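Local coordinates for protein bacteriophage virulence determinant (Salmonella enterica subsp. enterica serovar Typhimurium str. 14028S, PDB 6GGR) that probably acts as a zinc-dependent protease of the PipA family, a Salmonella virulence effector thought to cleave NF-kappaB transcription factors of the infected host cell, at residues F164-V169 against G185-Y190; T160-I165 against H200-R205; S85-R90 against T191-K196; F115-T120 against K131-N136. All coordinates share one frame; numbering follows the deposited sequence.

Interaction 1: residues F164-V169 against G185-Y190. Unlike the reference sequence in segment 164-169: Gln167 (reference Glu).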
loop_
_atom_site.group_PDB
_atom_site.type_symbol
_atom_site.label_atom_id
_atom_site.label_comp_id
_atom_site.label_asym_id
_atom_site.label_seq_id
_atom_site.Cartn_x
_atom_site.Cartn_y
_atom_site.Cartn_z
ATOM N N PHE B 164 -11.388 5.895 -2.543
ATOM C CA PHE B 164 -12.509 5.023 -2.884
ATOM C C PHE B 164 -12.600 4.812 -4.389
ATOM O O PHE B 164 -12.749 3.680 -4.863
ATOM C CB PHE B 164 -13.809 5.616 -2.339
ATOM C CG PHE B 164 -14.109 5.223 -0.918
ATOM C CD1 PHE B 164 -13.162 5.381 0.081
ATOM C CD2 PHE B 164 -15.351 4.710 -0.579
ATOM C CE1 PHE B 164 -13.443 5.021 1.382
ATOM C CE2 PHE B 164 -15.640 4.353 0.720
ATOM C CZ PHE B 164 -14.686 4.509 1.705
ATOM N N ILE B 165 -12.515 5.897 -5.160
ATOM C CA ILE B 165 -12.632 5.787 -6.614
ATOM C C ILE B 165 -11.463 4.996 -7.185
ATOM O O ILE B 165 -11.634 4.179 -8.099
ATOM C CB ILE B 165 -12.729 7.189 -7.244
ATOM C CG1 ILE B 165 -14.021 7.891 -6.804
ATOM C CG2 ILE B 165 -12.640 7.113 -8.771
ATOM C CD1 ILE B 165 -15.301 7.158 -7.178
ATOM N N HIS B 166 -10.261 5.224 -6.660
ATOM C CA HIS B 166 -9.095 4.484 -7.133
ATOM C C HIS B 166 -9.299 2.982 -6.977
ATOM O O HIS B 166 -9.052 2.210 -7.910
ATOM C CB HIS B 166 -7.848 4.941 -6.377
ATOM C CG HIS B 166 -6.579 4.323 -6.879
ATOM N ND1 HIS B 166 -5.668 5.012 -7.648
ATOM C CD2 HIS B 166 -6.077 3.074 -6.730
ATOM C CE1 HIS B 166 -4.654 4.219 -7.944
ATOM N NE2 HIS B 166 -4.878 3.037 -7.399
ATOM N N GLN B 167 -9.749 2.545 -5.798
ATOM C CA GLN B 167 -9.948 1.116 -5.577
ATOM C C GLN B 167 -11.101 0.586 -6.418
ATOM O O GLN B 167 -11.030 -0.530 -6.945
ATOM C CB GLN B 167 -10.202 0.837 -4.096
ATOM C CG GLN B 167 -9.068 1.241 -3.174
ATOM C CD GLN B 167 -7.739 0.626 -3.562
ATOM O OE1 GLN B 167 -7.686 -0.440 -4.176
ATOM N NE2 GLN B 167 -6.657 1.301 -3.212
ATOM N N VAL B 168 -12.173 1.365 -6.551
ATOM C CA VAL B 168 -13.302 0.932 -7.370
ATOM C C VAL B 168 -12.884 0.823 -8.830
ATOM O O VAL B 168 -13.282 -0.112 -9.536
ATOM C CB VAL B 168 -14.493 1.892 -7.186
ATOM C CG1 VAL B 168 -15.585 1.630 -8.231
ATOM C CG2 VAL B 168 -15.068 1.747 -5.784
ATOM N N VAL B 169 -12.070 1.766 -9.307
ATOM C CA VAL B 169 -11.623 1.705 -10.696
ATOM C C VAL B 169 -10.869 0.407 -10.952
ATOM O O VAL B 169 -11.006 -0.207 -12.017
ATOM C CB VAL B 169 -10.770 2.940 -11.041
ATOM C CG1 VAL B 169 -9.966 2.716 -12.323
ATOM C CG2 VAL B 169 -11.667 4.160 -11.202
ATOM N N GLY B 185 -0.148 5.071 -15.007
ATOM C CA GLY B 185 -0.922 3.866 -15.183
ATOM C C GLY B 185 -2.382 4.180 -15.446
ATOM O O GLY B 185 -2.830 5.321 -15.299
ATOM N N PRO B 186 -3.157 3.160 -15.825
ATOM C CA PRO B 186 -4.553 3.411 -16.225
ATOM C C PRO B 186 -5.470 3.800 -15.075
ATOM O O PRO B 186 -6.408 4.579 -15.284
ATOM C CB PRO B 186 -4.977 2.074 -16.847
ATOM C CG PRO B 186 -4.117 1.061 -16.174
ATOM C CD PRO B 186 -2.797 1.737 -15.927
ATOM N N VAL B 187 -5.247 3.270 -13.872
ATOM C CA VAL B 187 -6.169 3.527 -12.769
ATOM C C VAL B 187 -6.032 4.960 -12.274
ATOM O O VAL B 187 -7.030 5.624 -11.968
ATOM C CB VAL B 187 -5.935 2.506 -11.642
ATOM C CG1 VAL B 187 -6.776 2.840 -10.410
ATOM C CG2 VAL B 187 -6.268 1.116 -12.146
ATOM N N VAL B 188 -4.797 5.453 -12.168
ATOM C CA VAL B 188 -4.585 6.841 -11.773
ATOM C C VAL B 188 -5.237 7.779 -12.781
ATOM O O VAL B 188 -5.958 8.713 -12.413
ATOM C CB VAL B 188 -3.081 7.128 -11.618
ATOM C CG1 VAL B 188 -2.825 8.625 -11.445
ATOM C CG2 VAL B 188 -2.511 6.351 -10.426
ATOM N N GLU B 189 -5.003 7.541 -14.072
ATOM C CA GLU B 189 -5.533 8.448 -15.083
ATOM C C GLU B 189 -7.055 8.460 -15.056
ATOM O O GLU B 189 -7.677 9.528 -15.062
ATOM C CB GLU B 189 -5.002 8.069 -16.468
ATOM C CG GLU B 189 -3.491 8.244 -16.592
ATOM C CD GLU B 189 -3.040 8.626 -17.987
ATOM O OE1 GLU B 189 -3.870 8.596 -18.919
ATOM O OE2 GLU B 189 -1.844 8.957 -18.150
ATOM N N TYR B 190 -7.674 7.277 -15.009
ATOM C CA TYR B 190 -9.122 7.196 -14.831
ATOM C C TYR B 190 -9.563 7.964 -13.594
ATOM O O TYR B 190 -10.507 8.760 -13.643
ATOM C CB TYR B 190 -9.559 5.731 -14.715
ATOM C CG TYR B 190 -9.891 5.038 -16.017
ATOM C CD1 TYR B 190 -10.667 5.659 -16.989
ATOM C CD2 TYR B 190 -9.445 3.747 -16.264
ATOM C CE1 TYR B 190 -10.980 5.016 -18.173
ATOM C CE2 TYR B 190 -9.748 3.097 -17.447
ATOM C CZ TYR B 190 -10.516 3.735 -18.396
ATOM O OH TYR B 190 -10.820 3.087 -19.572
#
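Val169 and Val187 bring their CA atoms to 6.1 Å where segments 164-169 and 186-190 of two longer helices pass each other, axes 9.2 Å apart and N-to-C directions 131° apart. The first helix carries the HExxH-type motif of zincin metalloproteases, here with Gln167 where the reference sequence has the motif's glutamate, and His166 is one of the zinc ligands of this protein, together with His170 and Asp177; no zinc is bound to this chain. The centre of the contact is a CH-pi interaction: Val187 CG1 stands over one face of the His166 imidazole, 3.5 Å from the ring centroid and only 8° off the normal. With CG anti to its backbone N (chi1 -175°), the far end of the histidine ring comes close to the second helix, and Val188 CG2 meets the ring at its edge, in plane. Those two methyls flank the imidazole over a face and at an edge, which probably limits its rotation. One turn further on, Val169 CG1 reaches between the two helices to touch Val187 CG1 at 3.7 Å. Tyr190 adds its aliphatic root, while its hydroxyl is bonded to Asp30. Val169 CG1 lies 3.9 Å from Tyr190 CB.

Interaction 2: residues T160-I165 against H200-R205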
loop_
_atom_site.group_PDB
_atom_site.type_symbol
_atom_site.label_atom_id
_atom_site.label_comp_id
_atom_site.label_asym_id
_atom_site.label_seq_id
_atom_site.Cartn_x
_atom_site.Cartn_y
_atom_site.Cartn_z
ATOM N N THR B 160 -10.833 10.588 0.994
ATOM C CA THR B 160 -11.719 9.433 0.872
ATOM C C THR B 160 -12.181 9.251 -0.568
ATOM O O THR B 160 -12.160 8.137 -1.104
ATOM C CB THR B 160 -12.918 9.602 1.808
ATOM O OG1 THR B 160 -12.452 9.773 3.149
ATOM C CG2 THR B 160 -13.836 8.385 1.750
ATOM N N THR B 161 -12.601 10.338 -1.214
ATOM C CA THR B 161 -13.129 10.230 -2.570
ATOM C C THR B 161 -12.102 9.607 -3.507
ATOM O O THR B 161 -12.384 8.603 -4.172
ATOM C CB THR B 161 -13.565 11.604 -3.073
ATOM O OG1 THR B 161 -14.495 12.174 -2.145
ATOM C CG2 THR B 161 -14.230 11.488 -4.446
ATOM N N ARG B 162 -10.893 10.177 -3.557
ATOM C CA ARG B 162 -9.862 9.642 -4.440
ATOM C C ARG B 162 -9.549 8.189 -4.105
ATOM O O ARG B 162 -9.447 7.345 -5.002
ATOM C CB ARG B 162 -8.590 10.489 -4.360
ATOM C CG ARG B 162 -7.500 10.027 -5.327
ATOM C CD ARG B 162 -6.323 11.001 -5.405
ATOM N NE ARG B 162 -6.643 12.232 -6.131
ATOM C CZ ARG B 162 -6.597 12.367 -7.456
ATOM N NH1 ARG B 162 -6.251 11.348 -8.229
ATOM N NH2 ARG B 162 -6.899 13.527 -8.020
ATOM N N SER B 163 -9.388 7.875 -2.819
ATOM C CA SER B 163 -9.030 6.511 -2.438
ATOM C C SER B 163 -10.133 5.531 -2.817
ATOM O O SER B 163 -9.863 4.448 -3.349
ATOM C CB SER B 163 -8.745 6.442 -0.940
ATOM O OG SER B 163 -7.757 7.383 -0.562
ATOM N N PHE B 164 -11.388 5.895 -2.543
ATOM C CA PHE B 164 -12.509 5.023 -2.884
ATOM C C PHE B 164 -12.600 4.812 -4.389
ATOM O O PHE B 164 -12.749 3.680 -4.863
ATOM C CB PHE B 164 -13.809 5.616 -2.339
ATOM C CG PHE B 164 -14.109 5.223 -0.918
ATOM C CD1 PHE B 164 -13.162 5.381 0.081
ATOM C CD2 PHE B 164 -15.351 4.710 -0.579
ATOM C CE1 PHE B 164 -13.443 5.021 1.382
ATOM C CE2 PHE B 164 -15.640 4.353 0.720
ATOM C CZ PHE B 164 -14.686 4.509 1.705
ATOM N N ILE B 165 -12.515 5.897 -5.160
ATOM C CA ILE B 165 -12.632 5.787 -6.614
ATOM C C ILE B 165 -11.463 4.996 -7.185
ATOM O O ILE B 165 -11.634 4.179 -8.099
ATOM C CB ILE B 165 -12.729 7.189 -7.244
ATOM C CG1 ILE B 165 -14.021 7.891 -6.804
ATOM C CG2 ILE B 165 -12.640 7.113 -8.771
ATOM C CD1 ILE B 165 -15.301 7.158 -7.178
ATOM N N HIS B 200 -14.271 17.552 -8.164
ATOM C CA HIS B 200 -13.293 17.426 -7.093
ATOM C C HIS B 200 -12.104 18.341 -7.364
ATOM O O HIS B 200 -11.496 18.288 -8.438
ATOM C CB HIS B 200 -12.837 15.975 -6.964
ATOM C CG HIS B 200 -12.300 15.631 -5.611
ATOM N ND1 HIS B 200 -10.996 15.885 -5.243
ATOM C CD2 HIS B 200 -12.892 15.060 -4.535
ATOM C CE1 HIS B 200 -10.805 15.479 -4.000
ATOM N NE2 HIS B 200 -11.940 14.974 -3.548
ATOM N N THR B 201 -11.768 19.176 -6.380
ATOM C CA THR B 201 -10.785 20.242 -6.558
ATOM C C THR B 201 -9.340 19.749 -6.526
ATOM O O THR B 201 -8.448 20.463 -7.001
ATOM C CB THR B 201 -10.994 21.303 -5.467
ATOM O OG1 THR B 201 -12.305 21.867 -5.599
ATOM C CG2 THR B 201 -9.954 22.422 -5.550
ATOM N N SER B 202 -9.086 18.565 -5.982
ATOM C CA SER B 202 -7.712 18.126 -5.767
ATOM C C SER B 202 -6.931 18.179 -7.079
ATOM O O SER B 202 -7.481 17.857 -8.138
ATOM C CB SER B 202 -7.684 16.705 -5.201
ATOM O OG SER B 202 -8.102 15.755 -6.169
ATOM N N PRO B 203 -5.657 18.576 -7.053
ATOM C CA PRO B 203 -4.866 18.531 -8.279
ATOM C C PRO B 203 -4.736 17.107 -8.770
ATOM O O PRO B 203 -4.685 16.159 -7.966
ATOM C CB PRO B 203 -3.505 19.103 -7.843
ATOM C CG PRO B 203 -3.738 19.770 -6.536
ATOM C CD PRO B 203 -4.872 19.052 -5.902
ATOM N N PRO B 204 -4.677 16.901 -10.084
ATOM C CA PRO B 204 -4.532 15.532 -10.592
ATOM C C PRO B 204 -3.183 14.933 -10.228
ATOM O O PRO B 204 -2.185 15.632 -10.039
ATOM C CB PRO B 204 -4.691 15.689 -12.107
ATOM C CG PRO B 204 -4.412 17.114 -12.384
ATOM C CD PRO B 204 -4.814 17.884 -11.170
ATOM N N ARG B 205 -3.170 13.607 -10.136
ATOM C CA ARG B 205 -1.994 12.856 -9.717
ATOM C C ARG B 205 -1.113 12.607 -10.933
ATOM O O ARG B 205 -1.489 11.856 -11.836
ATOM C CB ARG B 205 -2.430 11.547 -9.068
ATOM C CG ARG B 205 -1.316 10.681 -8.520
ATOM C CD ARG B 205 -1.923 9.429 -7.923
ATOM N NE ARG B 205 -0.956 8.581 -7.240
ATOM C CZ ARG B 205 -1.266 7.413 -6.688
ATOM N NH1 ARG B 205 -2.518 6.962 -6.739
ATOM N NH2 ARG B 205 -0.328 6.696 -6.082
HETATM O O HOH W 1 -7.479 13.517 -3.622
#
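Arg162 and Thr161, on the first turn of the zincin helix 160-173, face the extended loop 200-205 that follows helix 186-197 near the C-terminus. Arg162 carries most of the contact. Its CG is anti to the backbone N, and the chain then bends at chi3, which turns the guanidinium edge-on to the loop. Through that edge Arg162 NH2 donates to Ser202 OG at 3.1 Å, with a nearly straight N-H...O angle of 168° and the acceptor only 8° out of the guanidinium plane. Water 1 lies at the same rim, accepting from Arg162 NE at 2.9 Å and making a weak link to Ser202 OG. Ser202 OG is in turn tied to His200 ND1 at 3.0 Å, so the hydroxyl is a junction for arginine, imidazole and water. Outside the loop, Arg162 NH1 bonds to Asn192 and the guanidinium makes a cation-pi contact with Tyr149, which fixes its rotation further.

Arg205 follows a different course: its chain is straight from CG to NE, and its guanidinium plane is 89° from that of Arg162. It meets Arg162 with its CB, leaving its own charged end to bind the backbone of the chain of another protein. Arg162 NH1 and Arg205 NH1 stay 5.9 Å apart, their charged atoms not in contact.

At the other end of the contact the His200 ring and the Thr161 side chain approach from opposite directions, with His200 NE2 held by Asp159. Here Thr161 CB lies 3.8 Å from His200 NE2.

Interaction 3: residues S85-R90 against T191-K196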
loop_
_atom_site.group_PDB
_atom_site.type_symbol
_atom_site.label_atom_id
_atom_site.label_comp_id
_atom_site.label_asym_id
_atom_site.label_seq_id
_atom_site.Cartn_x
_atom_site.Cartn_y
_atom_site.Cartn_z
ATOM N N SER B 85 -20.069 11.998 -13.501
ATOM C CA SER B 85 -19.005 11.634 -14.408
ATOM C C SER B 85 -19.379 10.675 -15.493
ATOM O O SER B 85 -19.662 9.561 -15.252
ATOM C CB SER B 85 -17.809 11.020 -13.632
ATOM O OG SER B 85 -16.785 10.646 -14.455
ATOM N N GLY B 86 -19.314 11.124 -16.718
ATOM C CA GLY B 86 -19.569 10.231 -17.832
ATOM C C GLY B 86 -18.485 9.191 -18.017
ATOM O O GLY B 86 -18.758 8.080 -18.481
ATOM N N THR B 87 -17.242 9.530 -17.671
ATOM C CA THR B 87 -16.173 8.539 -17.717
ATOM C C THR B 87 -16.457 7.394 -16.755
ATOM O O THR B 87 -16.290 6.221 -17.108
ATOM C CB THR B 87 -14.831 9.199 -17.396
ATOM O OG1 THR B 87 -14.494 10.124 -18.439
ATOM C CG2 THR B 87 -13.712 8.158 -17.264
ATOM N N PHE B 88 -16.903 7.714 -15.537
ATOM C CA PHE B 88 -17.219 6.671 -14.567
ATOM C C PHE B 88 -18.434 5.861 -15.000
ATOM O O PHE B 88 -18.493 4.648 -14.761
ATOM C CB PHE B 88 -17.454 7.285 -13.191
ATOM C CG PHE B 88 -17.865 6.287 -12.152
ATOM C CD1 PHE B 88 -16.914 5.607 -11.410
ATOM C CD2 PHE B 88 -19.200 6.022 -11.920
ATOM C CE1 PHE B 88 -17.293 4.685 -10.457
ATOM C CE2 PHE B 88 -19.583 5.098 -10.969
ATOM C CZ PHE B 88 -18.631 4.431 -10.237
ATOM N N ARG B 89 -19.422 6.513 -15.619
ATOM C CA ARG B 89 -20.573 5.779 -16.132
ATOM C C ARG B 89 -20.145 4.713 -17.133
ATOM O O ARG B 89 -20.758 3.642 -17.197
ATOM C CB ARG B 89 -21.582 6.744 -16.769
ATOM C CG ARG B 89 -22.343 7.610 -15.761
ATOM C CD ARG B 89 -23.587 8.271 -16.370
ATOM N NE ARG B 89 -23.270 9.325 -17.336
ATOM C CZ ARG B 89 -22.997 10.588 -17.015
ATOM N NH1 ARG B 89 -22.987 10.973 -15.743
ATOM N NH2 ARG B 89 -22.726 11.470 -17.969
ATOM N N ARG B 90 -19.090 4.977 -17.909
ATOM C CA ARG B 90 -18.609 3.994 -18.876
ATOM C C ARG B 90 -18.030 2.771 -18.177
ATOM O O ARG B 90 -18.380 1.629 -18.500
ATOM C CB ARG B 90 -17.560 4.627 -19.792
ATOM C CG ARG B 90 -18.109 5.702 -20.716
ATOM C CD ARG B 90 -17.155 6.014 -21.864
ATOM N NE ARG B 90 -15.957 6.738 -21.432
ATOM C CZ ARG B 90 -14.777 6.181 -21.173
ATOM N NH1 ARG B 90 -14.602 4.872 -21.292
ATOM N NH2 ARG B 90 -13.756 6.940 -20.791
ATOM N N THR B 191 -8.892 7.725 -12.464
ATOM C CA THR B 191 -9.277 8.385 -11.224
ATOM C C THR B 191 -9.157 9.898 -11.352
ATOM O O THR B 191 -10.058 10.634 -10.931
ATOM C CB THR B 191 -8.423 7.857 -10.066
ATOM O OG1 THR B 191 -8.611 6.439 -9.945
ATOM C CG2 THR B 191 -8.812 8.511 -8.751
ATOM N N ASN B 192 -8.066 10.385 -11.952
ATOM C CA ASN B 192 -7.916 11.825 -12.158
ATOM C C ASN B 192 -9.090 12.395 -12.945
ATOM O O ASN B 192 -9.639 13.446 -12.594
ATOM C CB ASN B 192 -6.607 12.127 -12.887
ATOM C CG ASN B 192 -5.383 11.979 -11.998
ATOM O OD1 ASN B 192 -5.484 11.899 -10.774
ATOM N ND2 ASN B 192 -4.212 11.964 -12.620
ATOM N N ILE B 193 -9.476 11.721 -14.031
ATOM C CA ILE B 193 -10.518 12.239 -14.914
ATOM C C ILE B 193 -11.873 12.215 -14.218
ATOM O O ILE B 193 -12.647 13.177 -14.294
ATOM C CB ILE B 193 -10.556 11.429 -16.220
ATOM C CG1 ILE B 193 -9.228 11.569 -16.966
ATOM C CG2 ILE B 193 -11.724 11.889 -17.103
ATOM C CD1 ILE B 193 -9.045 10.566 -18.092
ATOM N N ILE B 194 -12.191 11.101 -13.558
ATOM C CA ILE B 194 -13.471 10.969 -12.869
ATOM C C ILE B 194 -13.622 12.063 -11.820
ATOM O O ILE B 194 -14.655 12.738 -11.741
ATOM C CB ILE B 194 -13.589 9.566 -12.249
ATOM C CG1 ILE B 194 -13.642 8.513 -13.357
ATOM C CG2 ILE B 194 -14.826 9.460 -11.354
ATOM C CD1 ILE B 194 -13.449 7.093 -12.863
ATOM N N LEU B 195 -12.586 12.258 -11.002
ATOM C CA LEU B 195 -12.662 13.249 -9.933
ATOM C C LEU B 195 -12.868 14.654 -10.489
ATOM O O LEU B 195 -13.662 15.432 -9.947
ATOM C CB LEU B 195 -11.398 13.194 -9.077
ATOM C CG LEU B 195 -11.502 12.353 -7.799
ATOM C CD1 LEU B 195 -11.836 10.912 -8.119
ATOM C CD2 LEU B 195 -10.209 12.438 -7.008
ATOM N N LYS B 196 -12.155 15.009 -11.559
ATOM C CA LYS B 196 -12.384 16.316 -12.172
ATOM C C LYS B 196 -13.793 16.416 -12.737
ATOM O O LYS B 196 -14.427 17.475 -12.659
ATOM C CB LYS B 196 -11.351 16.586 -13.266
ATOM C CG LYS B 196 -9.957 16.920 -12.747
ATOM C CD LYS B 196 -9.956 18.175 -11.882
ATOM C CE LYS B 196 -8.540 18.594 -11.512
ATOM N NZ LYS B 196 -8.522 19.691 -10.498
#
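Ser85 and Ile194 make the closest backbone approach, CA to CA 5.8 Å, where the start of helix 86-100 meets the C-terminal half of helix 186-197. The axes of segments 86-90 and 191-196 come within 8.8 Å of each other, their N-to-C directions 127° apart. Ser85 takes the N-cap position, and its hydroxyl is modelled accepting from Phe88 N, although the exact place of OG is less certain. The same side chain leans on the backbone of Ile194, with Ser85 OG about 3.7 Å from Ile194 CA.

Two residues on, Thr87 divides its branches between neighbouring isoleucines. With chi1 at -66°, OG1 lies beside the backbone N and CG2 anti to it: Thr87 OG1 touches Ile193 CG2 at 3.5 Å, whereas Thr87 CG2 meets Ile194 CG1 at 3.9 Å. The hydroxyl has its polar partner in Glu197, one turn along from Ile193.

Phe88 then offers its root. Phe88 CB rests on Ile194 CG2 at 3.9 Å, and Ile194 CD1 comes in at the edge of the ring, near its plane. The ring itself leads away from helix 191-196.

Ile194 therefore fits into the corner formed by the turn at Ser85 and the first turn of helix 86-100. Beyond it, the Phe88 ring packs on Leu78, Ala81 and Tyr82 of helix 64-84, while Ile194 also touches Val169 of helix 160-173, joining the four helices in the buried core.

Interaction 4: residues F115-T120 against K131-N136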
loop_
_atom_site.group_PDB
_atom_site.type_symbol
_atom_site.label_atom_id
_atom_site.label_comp_id
_atom_site.label_asym_id
_atom_site.label_seq_id
_atom_site.Cartn_x
_atom_site.Cartn_y
_atom_site.Cartn_z
ATOM N N PHE B 115 -6.466 -0.027 2.032
ATOM C CA PHE B 115 -6.999 0.178 0.691
ATOM C C PHE B 115 -6.401 -0.819 -0.294
ATOM O O PHE B 115 -5.179 -0.908 -0.439
ATOM C CB PHE B 115 -6.712 1.611 0.233
ATOM C CG PHE B 115 -7.638 2.636 0.826
ATOM C CD1 PHE B 115 -8.974 2.679 0.457
ATOM C CD2 PHE B 115 -7.172 3.565 1.738
ATOM C CE1 PHE B 115 -9.826 3.624 0.998
ATOM C CE2 PHE B 115 -8.025 4.515 2.279
ATOM C CZ PHE B 115 -9.349 4.541 1.910
ATOM N N GLY B 116 -7.262 -1.563 -0.977
ATOM C CA GLY B 116 -6.794 -2.518 -1.960
ATOM C C GLY B 116 -7.957 -3.253 -2.592
ATOM O O GLY B 116 -9.087 -3.232 -2.091
ATOM N N THR B 117 -7.656 -3.901 -3.716
ATOM C CA THR B 117 -8.633 -4.719 -4.418
ATOM C C THR B 117 -7.898 -5.837 -5.136
ATOM O O THR B 117 -6.797 -5.631 -5.652
ATOM C CB THR B 117 -9.451 -3.911 -5.437
ATOM O OG1 THR B 117 -8.603 -3.500 -6.516
ATOM C CG2 THR B 117 -10.067 -2.685 -4.796
ATOM N N THR B 118 -8.519 -7.011 -5.176
ATOM C CA THR B 118 -7.913 -8.186 -5.788
ATOM C C THR B 118 -8.103 -8.133 -7.299
ATOM O O THR B 118 -9.237 -8.166 -7.787
ATOM C CB THR B 118 -8.534 -9.457 -5.217
ATOM O OG1 THR B 118 -9.948 -9.443 -5.449
ATOM C CG2 THR B 118 -8.276 -9.555 -3.722
ATOM N N VAL B 119 -6.995 -8.070 -8.038
ATOM C CA VAL B 119 -7.013 -7.938 -9.490
ATOM C C VAL B 119 -6.330 -9.122 -10.165
ATOM O O VAL B 119 -6.896 -9.748 -11.068
ATOM C CB VAL B 119 -6.367 -6.607 -9.939
ATOM C CG1 VAL B 119 -6.242 -6.537 -11.460
ATOM C CG2 VAL B 119 -7.184 -5.427 -9.420
ATOM N N THR B 120 -5.111 -9.442 -9.745
ATOM C CA THR B 120 -4.364 -10.538 -10.354
ATOM C C THR B 120 -5.002 -11.888 -10.034
ATOM O O THR B 120 -5.190 -12.241 -8.870
ATOM C CB THR B 120 -2.895 -10.546 -9.885
ATOM O OG1 THR B 120 -2.840 -10.411 -8.459
ATOM C CG2 THR B 120 -2.118 -9.410 -10.535
ATOM N N LYS B 131 -13.044 -12.299 -4.741
ATOM C CA LYS B 131 -12.884 -10.905 -5.137
ATOM C C LYS B 131 -13.170 -10.011 -3.936
ATOM O O LYS B 131 -14.228 -10.134 -3.310
ATOM C CB LYS B 131 -13.834 -10.560 -6.293
ATOM C CG LYS B 131 -13.486 -11.221 -7.631
ATOM C CD LYS B 131 -14.712 -11.378 -8.548
ATOM C CE LYS B 131 -14.781 -10.313 -9.640
ATOM N NZ LYS B 131 -15.900 -10.575 -10.597
ATOM N N VAL B 132 -12.237 -9.112 -3.620
ATOM C CA VAL B 132 -12.352 -8.248 -2.451
ATOM C C VAL B 132 -12.038 -6.810 -2.835
ATOM O O VAL B 132 -11.147 -6.551 -3.651
ATOM C CB VAL B 132 -11.415 -8.701 -1.316
ATOM C CG1 VAL B 132 -11.466 -7.710 -0.155
ATOM C CG2 VAL B 132 -11.783 -10.105 -0.850
ATOM N N ILE B 133 -12.763 -5.877 -2.223
ATOM C CA ILE B 133 -12.475 -4.449 -2.291
ATOM C C ILE B 133 -12.290 -3.979 -0.855
ATOM O O ILE B 133 -13.246 -3.984 -0.068
ATOM C CB ILE B 133 -13.597 -3.666 -2.992
ATOM C CG1 ILE B 133 -13.587 -3.954 -4.493
ATOM C CG2 ILE B 133 -13.454 -2.165 -2.753
ATOM C CD1 ILE B 133 -14.873 -3.571 -5.197
ATOM N N ALA B 134 -11.069 -3.575 -0.508
ATOM C CA ALA B 134 -10.741 -3.159 0.849
ATOM C C ALA B 134 -10.792 -1.639 0.938
ATOM O O ALA B 134 -10.081 -0.944 0.203
ATOM C CB ALA B 134 -9.363 -3.678 1.262
ATOM N N LEU B 135 -11.624 -1.128 1.844
ATOM C CA LEU B 135 -11.778 0.305 2.044
ATOM C C LEU B 135 -11.819 0.600 3.536
ATOM O O LEU B 135 -12.231 -0.242 4.338
ATOM C CB LEU B 135 -13.056 0.832 1.379
ATOM C CG LEU B 135 -13.224 0.519 -0.109
ATOM C CD1 LEU B 135 -14.638 0.842 -0.563
ATOM C CD2 LEU B 135 -12.209 1.282 -0.949
ATOM N N ASN B 136 -11.389 1.808 3.901
ATOM C CA ASN B 136 -11.438 2.251 5.287
ATOM C C ASN B 136 -11.645 3.758 5.311
ATOM O O ASN B 136 -11.458 4.448 4.307
ATOM C CB ASN B 136 -10.163 1.882 6.049
ATOM C CG ASN B 136 -8.946 2.636 5.544
ATOM O OD1 ASN B 136 -8.773 3.822 5.829
ATOM N ND2 ASN B 136 -8.097 1.951 4.787
#
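Gly116 and Ala134 form a hydrogen-bonded pair in an antiparallel ladder, with 116-117 the edge strand, within this chain, of a three-stranded mixed sheet beside the zincin helix. Backbone bonds come first. Ala134 N donates to Gly116 O at 2.6 Å, a short bond lying close to the carbonyl axis, and Gly116 N returns one to Ala134 O at 3.1 Å. Further along, Thr118 N donates to Val132 O in the plane of that carbonyl. A side chain extends the ladder: Val132 N donates a hydrogen bond to Thr118 OG1 at 2.9 Å, the hydroxyl being set between backbone N and carbonyl carbon (chi1 58°). The backbone of Thr117 bonds to the chain of another protein, consistent with substrate binding along the edge strand as in other zincins.

Among apolar contacts, Thr117 and Ile133, a non-hydrogen-bonded pair, lie side by side, with Thr117 CG2 3.8 Å from Ile133 CG1. Leu135 CD2 comes to the rim of the Phe115 ring, in plane.

The remaining contact is polar on aromatic. Asn136, bonded through its amide to Asp138 and Glu113, tilts 48° to the Phe115 ring, and its ND2 lies 3.5 Å above the plane, toward the rim near CD2 and CE2.

How the interactions relate
Helix 160-173 is the shared element: interaction 2 uses its first turn, interaction 1 the following turns with the zinc ligand His166, and interaction 4 lies beside it, Thr117 reaching His170 and Phe115 CZ coming 3.5 Å from Ser163 CB. Helix 186-197 joins interactions 1 and 3, where Tyr190 CD1 touches Thr87 CG2 at 3.9 Å. Asn192 binds interaction 3 to interaction 2, with Asn192 ND2 2.8 Å from Arg205 O. Arg205 also adjoins the zinc site, Arg205 NH1 lying 3.7 Å from His166 CE1. Interactions 3 and 4 do not touch; their centres are about 20 Å apart, on opposite sides of the chain's centre.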